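Long-range contacts in acetyl-CoA C-acetyltransferase (Syntrophomonas wolfei subsp. wolfei, PDB 7N7Z), which probably joins two acetyl-CoA molecules into acetoacetyl-CoA with release of CoA, or runs the reverse cleavage, as a member of the thiolase family: residues I51-G57 against T111-T117; S67-R71 against S83-M87. All coordinates share one frame; numbering follows the deposited sequence.

In the fold
From its N terminus the chain passes strand 8-20 and helix 30-45 before it enters strand 54-58; it then forms helix 69-76 and returns as strand 84-89, the edge strand of the large mixed sheet within this chain. Contact 2 closes the short loop from 67-71 to 83-87, laying the start of the helix on the returning strand. The chain continues through helix 94-107 into strand 113-121, and contact 1 closes that longer loop by pairing it with strand 54-58, so contact 2 nests within contact 1. Strand 54-58 lies between strands 84-89 and 113-121; Ile55 and the preceding Asp53 probably hydrogen-bond to Gly84, while Ile55 CG2 packs on Pro70 O. Both contacts also reach the second subunit.

Contact 1: residues I51-G57 against T111-T117; sequences IIDEIVG and TDISLVT
Asp53 bends over the start of 111-117 and grips its backbone: OD2 accepts from Asp112 N (2.7 Å) and Ile113 N (3.0 Å), which approach from opposite faces of the carboxylate plane. In return, Asp53 N donates to Ile113 O at 2.8 Å. The other carboxylate oxygen forms a salt bridge with Arg82, and Thr111 fills the hollow beside Asp53 CB with its own CB and CG2. With an alanine in place of Asp53, the amides of Asp112 and Ile113 would probably lose their shared acceptor and Arg82 its carboxylate mate. Past this clamp the segments run as adjacent parallel strands of the thiolase N-terminal domain, bonded from Leu115 N to Glu54 O, Val56 N to Leu115 O and Thr117 N to Val56 O. On the face bearing Ile55 and Leu115, these two side chains lie side by side, with CD1 of Ile55 reaching on to Thr117 CG2 (3.7 Å); helix 30-45 covers Leu115 and Thr117. Thr117 OG1 also lies 3.3 Å from Gly57 CA. Toward the strand starts, Ile113 is the bump: its CG2 meets Ile52 CG1 and its CD1 fits against Ile51 CG1. The opposite face carries Glu54, whose CG sits between backbone N and carbonyl carbon (chi1 71°), the extended chain beyond bringing OE2 to Ser114 OG (2.7 Å) through its anti lone pair. Thr111 OG1 donates to that same hydroxyl, while Glu54 OE1 forms a salt bridge with Arg97 of the second subunit.

Contact 2: residues S67-R71 against S83-M87; sequences SLPPR and SGSCM
Pro70 sets its ring against strand 84-89, CG lying 3.6 Å from Cys86 O and 3.8 Å from Met87 CB. The side chains of Pro70 and Met87 cross at about a right angle; with the methionine CG anti to the backbone N (chi1 -177°) and the chain extended at chi2, SD comes to 4.0 Å from Pro69 CD. Leu68 divides its methyls along the strand, CD1 resting by Met87 CB and CD2 reaching Ser85 OG (3.3 Å). This is the helix-on-strand packing of a beta-alpha-beta unit, 54-58, 69-76 and 84-89, with Leu68 at the N-cap position of the helix. Arg71 lays its CB and CD along Ser85, then carries the guanidinium to the strand's start, where NH1 lies 3.1 Å from Ser83 O, approached obliquely. A water in the guanidinium plane donates to Ser83 OG and Gly84 O (2.6 Å), and accepts only weakly from NH1. Farther out, Val81 O takes a hydrogen bond from Arg71 NH2, and Pro80 O is bonded to Ser83 OG. Ser393 of the second subunit hydrogen-bonds through OG to both Ser85 OG and Ser83 O, while Met87 pairs with an antiparallel strand of that subunit, carrying the sheet across the interface.

Contact 1: residues I51-G57 against T111-T117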
loop_
_atom_site.group_PDB
_atom_site.type_symbol
_atom_site.label_atom_id
_atom_site.label_comp_id
_atom_site.label_asym_id
_atom_site.label_seq_id
_atom_site.Cartn_x
_atom_site.Cartn_y
_atom_site.Cartn_z
ATOM N N ILE B 51 -0.339 42.707 -4.571
ATOM C CA ILE B 51 -0.106 43.192 -5.927
ATOM C C ILE B 51 0.817 42.285 -6.721
ATOM O O ILE B 51 1.079 42.568 -7.899
ATOM C CB ILE B 51 0.441 44.633 -5.920
ATOM C CG1 ILE B 51 1.875 44.660 -5.383
ATOM C CG2 ILE B 51 -0.463 45.536 -5.095
ATOM C CD1 ILE B 51 2.397 46.051 -5.090
ATOM N N ILE B 52 1.321 41.207 -6.122
ATOM C CA ILE B 52 2.166 40.272 -6.855
ATOM C C ILE B 52 1.335 39.609 -7.947
ATOM O O ILE B 52 0.205 39.166 -7.708
ATOM C CB ILE B 52 2.783 39.240 -5.899
ATOM C CG1 ILE B 52 3.763 39.936 -4.948
ATOM C CG2 ILE B 52 3.479 38.131 -6.683
ATOM C CD1 ILE B 52 4.355 39.029 -3.879
ATOM N N ASP B 53 1.896 39.538 -9.156
ATOM C CA ASP B 53 1.110 39.140 -10.318
ATOM C C ASP B 53 0.977 37.628 -10.452
ATOM O O ASP B 53 -0.002 37.150 -11.036
ATOM C CB ASP B 53 1.734 39.712 -11.592
ATOM C CG ASP B 53 1.597 41.217 -11.679
ATOM O OD1 ASP B 53 0.484 41.725 -11.432
ATOM O OD2 ASP B 53 2.603 41.891 -11.993
ATOM N N GLU B 54 1.935 36.863 -9.937
ATOM C CA GLU B 54 1.909 35.419 -10.112
ATOM C C GLU B 54 2.847 34.777 -9.104
ATOM O O GLU B 54 3.623 35.452 -8.424
ATOM C CB GLU B 54 2.315 35.024 -11.539
ATOM C CG GLU B 54 3.798 35.247 -11.843
ATOM C CD GLU B 54 4.208 34.727 -13.208
ATOM O OE1 GLU B 54 3.489 33.868 -13.759
ATOM O OE2 GLU B 54 5.254 35.171 -13.724
ATOM N N ILE B 55 2.766 33.453 -9.026
ATOM C CA ILE B 55 3.768 32.634 -8.360
ATOM C C ILE B 55 4.177 31.534 -9.327
ATOM O O ILE B 55 3.317 30.861 -9.909
ATOM C CB ILE B 55 3.255 32.030 -7.038
ATOM C CG1 ILE B 55 4.366 31.211 -6.371
ATOM C CG2 ILE B 55 2.025 31.168 -7.279
ATOM C CD1 ILE B 55 3.985 30.631 -5.028
ATOM N N VAL B 56 5.481 31.372 -9.520
ATOM C CA VAL B 56 6.041 30.254 -10.271
ATOM C C VAL B 56 6.727 29.351 -9.256
ATOM O O VAL B 56 7.790 29.694 -8.723
ATOM C CB VAL B 56 7.014 30.721 -11.360
ATOM C CG1 VAL B 56 7.438 29.547 -12.227
ATOM C CG2 VAL B 56 6.374 31.811 -12.209
ATOM N N GLY B 57 6.111 28.206 -8.973
ATOM C CA GLY B 57 6.588 27.305 -7.940
ATOM C C GLY B 57 7.428 26.187 -8.528
ATOM O O GLY B 57 7.027 25.534 -9.494
ATOM N N THR B 111 3.908 40.282 -16.729
ATOM C CA THR B 111 3.779 40.551 -15.306
ATOM C C THR B 111 4.794 41.614 -14.914
ATOM O O THR B 111 5.824 41.791 -15.569
ATOM C CB THR B 111 3.997 39.290 -14.458
ATOM O OG1 THR B 111 5.318 38.783 -14.682
ATOM C CG2 THR B 111 2.975 38.216 -14.808
ATOM N N ASP B 112 4.487 42.327 -13.833
ATOM C CA ASP B 112 5.406 43.300 -13.258
ATOM C C ASP B 112 6.123 42.775 -12.024
ATOM O O ASP B 112 7.288 43.122 -11.802
ATOM C CB ASP B 112 4.653 44.584 -12.892
ATOM C CG ASP B 112 3.913 45.179 -14.075
ATOM O OD1 ASP B 112 4.383 44.995 -15.217
ATOM O OD2 ASP B 112 2.866 45.828 -13.864
ATOM N N ILE B 113 5.457 41.943 -11.226
ATOM C CA ILE B 113 6.026 41.361 -10.017
ATOM C C ILE B 113 5.691 39.878 -10.015
ATOM O O ILE B 113 4.521 39.504 -10.149
ATOM C CB ILE B 113 5.484 42.036 -8.741
ATOM C CG1 ILE B 113 5.476 43.560 -8.904
ATOM C CG2 ILE B 113 6.309 41.615 -7.529
ATOM C CD1 ILE B 113 4.904 44.301 -7.716
ATOM N N SER B 114 6.713 39.038 -9.862
ATOM C CA SER B 114 6.539 37.592 -9.868
ATOM C C SER B 114 7.221 36.994 -8.648
ATOM O O SER B 114 8.375 37.319 -8.353
ATOM C CB SER B 114 7.114 36.970 -11.145
ATOM O OG SER B 114 6.294 37.254 -12.267
ATOM N N LEU B 115 6.502 36.127 -7.942
ATOM C CA LEU B 115 7.069 35.360 -6.844
ATOM C C LEU B 115 7.539 34.012 -7.376
ATOM O O LEU B 115 6.818 33.353 -8.131
ATOM C CB LEU B 115 6.037 35.166 -5.733
ATOM C CG LEU B 115 6.427 34.208 -4.606
ATOM C CD1 LEU B 115 7.713 34.659 -3.929
ATOM C CD2 LEU B 115 5.300 34.089 -3.591
ATOM N N VAL B 116 8.748 33.616 -6.998
ATOM C CA VAL B 116 9.295 32.311 -7.353
ATOM C C VAL B 116 9.585 31.563 -6.061
ATOM O O VAL B 116 10.337 32.055 -5.211
ATOM C CB VAL B 116 10.561 32.426 -8.215
ATOM C CG1 VAL B 116 11.129 31.043 -8.510
ATOM C CG2 VAL B 116 10.260 33.168 -9.505
ATOM N N THR B 117 8.984 30.388 -5.910
ATOM C CA THR B 117 9.248 29.509 -4.781
ATOM C C THR B 117 9.889 28.226 -5.291
ATOM O O THR B 117 9.526 27.719 -6.357
ATOM C CB THR B 117 7.966 29.179 -4.009
ATOM O OG1 THR B 117 7.036 28.520 -4.876
ATOM C CG2 THR B 117 7.338 30.446 -3.453
#

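Contact 2: residues S67-R71 against S83-M87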
loop_
_atom_site.group_PDB
_atom_site.type_symbol
_atom_site.label_atom_id
_atom_site.label_comp_id
_atom_site.label_asym_id
_atom_site.label_seq_id
_atom_site.Cartn_x
_atom_site.Cartn_y
_atom_site.Cartn_z
ATOM N N SER B 67 -3.406 19.896 -4.458
ATOM C CA SER B 67 -3.697 20.453 -5.775
ATOM C C SER B 67 -2.899 21.733 -5.988
ATOM O O SER B 67 -2.995 22.669 -5.187
ATOM C CB SER B 67 -5.194 20.730 -5.910
ATOM O OG SER B 67 -5.939 19.527 -5.979
ATOM N N LEU B 68 -2.118 21.772 -7.077
ATOM C CA LEU B 68 -1.281 22.911 -7.447
ATOM C C LEU B 68 -0.752 23.619 -6.204
ATOM O O LEU B 68 -1.245 24.693 -5.840
ATOM C CB LEU B 68 -2.064 23.888 -8.326
ATOM C CG LEU B 68 -1.240 24.893 -9.139
ATOM C CD1 LEU B 68 -0.203 24.186 -10.002
ATOM C CD2 LEU B 68 -2.153 25.757 -10.002
ATOM N N PRO B 69 0.241 23.045 -5.531
ATOM C CA PRO B 69 0.721 23.616 -4.265
ATOM C C PRO B 69 1.095 25.083 -4.397
ATOM O O PRO B 69 0.813 25.876 -3.484
ATOM C CB PRO B 69 1.948 22.753 -3.934
ATOM C CG PRO B 69 1.664 21.439 -4.590
ATOM C CD PRO B 69 0.894 21.761 -5.846
ATOM N N PRO B 70 1.743 25.494 -5.493
ATOM C CA PRO B 70 2.102 26.918 -5.613
ATOM C C PRO B 70 0.912 27.854 -5.493
ATOM O O PRO B 70 1.061 28.965 -4.966
ATOM C CB PRO B 70 2.757 27.001 -7.000
ATOM C CG PRO B 70 3.278 25.627 -7.246
ATOM C CD PRO B 70 2.262 24.708 -6.629
ATOM N N ARG B 71 -0.268 27.445 -5.964
ATOM C CA ARG B 71 -1.461 28.258 -5.751
ATOM C C ARG B 71 -1.845 28.276 -4.277
ATOM O O ARG B 71 -2.287 29.306 -3.756
ATOM C CB ARG B 71 -2.614 27.734 -6.609
ATOM C CG ARG B 71 -3.951 28.440 -6.383
ATOM C CD ARG B 71 -3.907 29.916 -6.769
ATOM N NE ARG B 71 -5.250 30.472 -6.909
ATOM C CZ ARG B 71 -5.527 31.660 -7.430
ATOM N NH1 ARG B 71 -4.571 32.467 -7.864
ATOM N NH2 ARG B 71 -6.796 32.048 -7.521
ATOM N N SER B 83 -3.930 36.554 -9.362
ATOM C CA SER B 83 -2.553 36.247 -9.719
ATOM C C SER B 83 -2.455 34.897 -10.423
ATOM O O SER B 83 -3.296 34.009 -10.255
ATOM C CB SER B 83 -1.664 36.246 -8.472
ATOM O OG SER B 83 -2.132 35.318 -7.507
ATOM N N GLY B 84 -1.398 34.754 -11.225
ATOM C CA GLY B 84 -1.142 33.498 -11.890
ATOM C C GLY B 84 -0.462 32.490 -10.983
ATOM O O GLY B 84 0.074 32.815 -9.926
ATOM N N SER B 85 -0.495 31.231 -11.411
ATOM C CA SER B 85 0.108 30.156 -10.639
ATOM C C SER B 85 0.473 29.019 -11.579
ATOM O O SER B 85 -0.268 28.720 -12.519
ATOM C CB SER B 85 -0.840 29.654 -9.545
ATOM O OG SER B 85 -1.965 29.001 -10.109
ATOM N N CYS B 86 1.616 28.395 -11.320
ATOM C CA CYS B 86 2.031 27.217 -12.068
ATOM C C CYS B 86 3.164 26.543 -11.311
ATOM O O CYS B 86 3.819 27.154 -10.460
ATOM C CB CYS B 86 2.467 27.572 -13.493
ATOM S SG CYS B 86 4.146 28.222 -13.621
ATOM N N MET B 87 3.381 25.271 -11.630
ATOM C CA MET B 87 4.415 24.455 -11.009
ATOM C C MET B 87 5.331 23.920 -12.097
ATOM O O MET B 87 4.857 23.341 -13.080
ATOM C CB MET B 87 3.799 23.304 -10.215
ATOM C CG MET B 87 4.810 22.457 -9.473
ATOM S SD MET B 87 4.013 21.401 -8.254
ATOM C CE MET B 87 3.261 20.200 -9.341
HETATM O O HOH W 1 -1.241 32.567 -7.670
#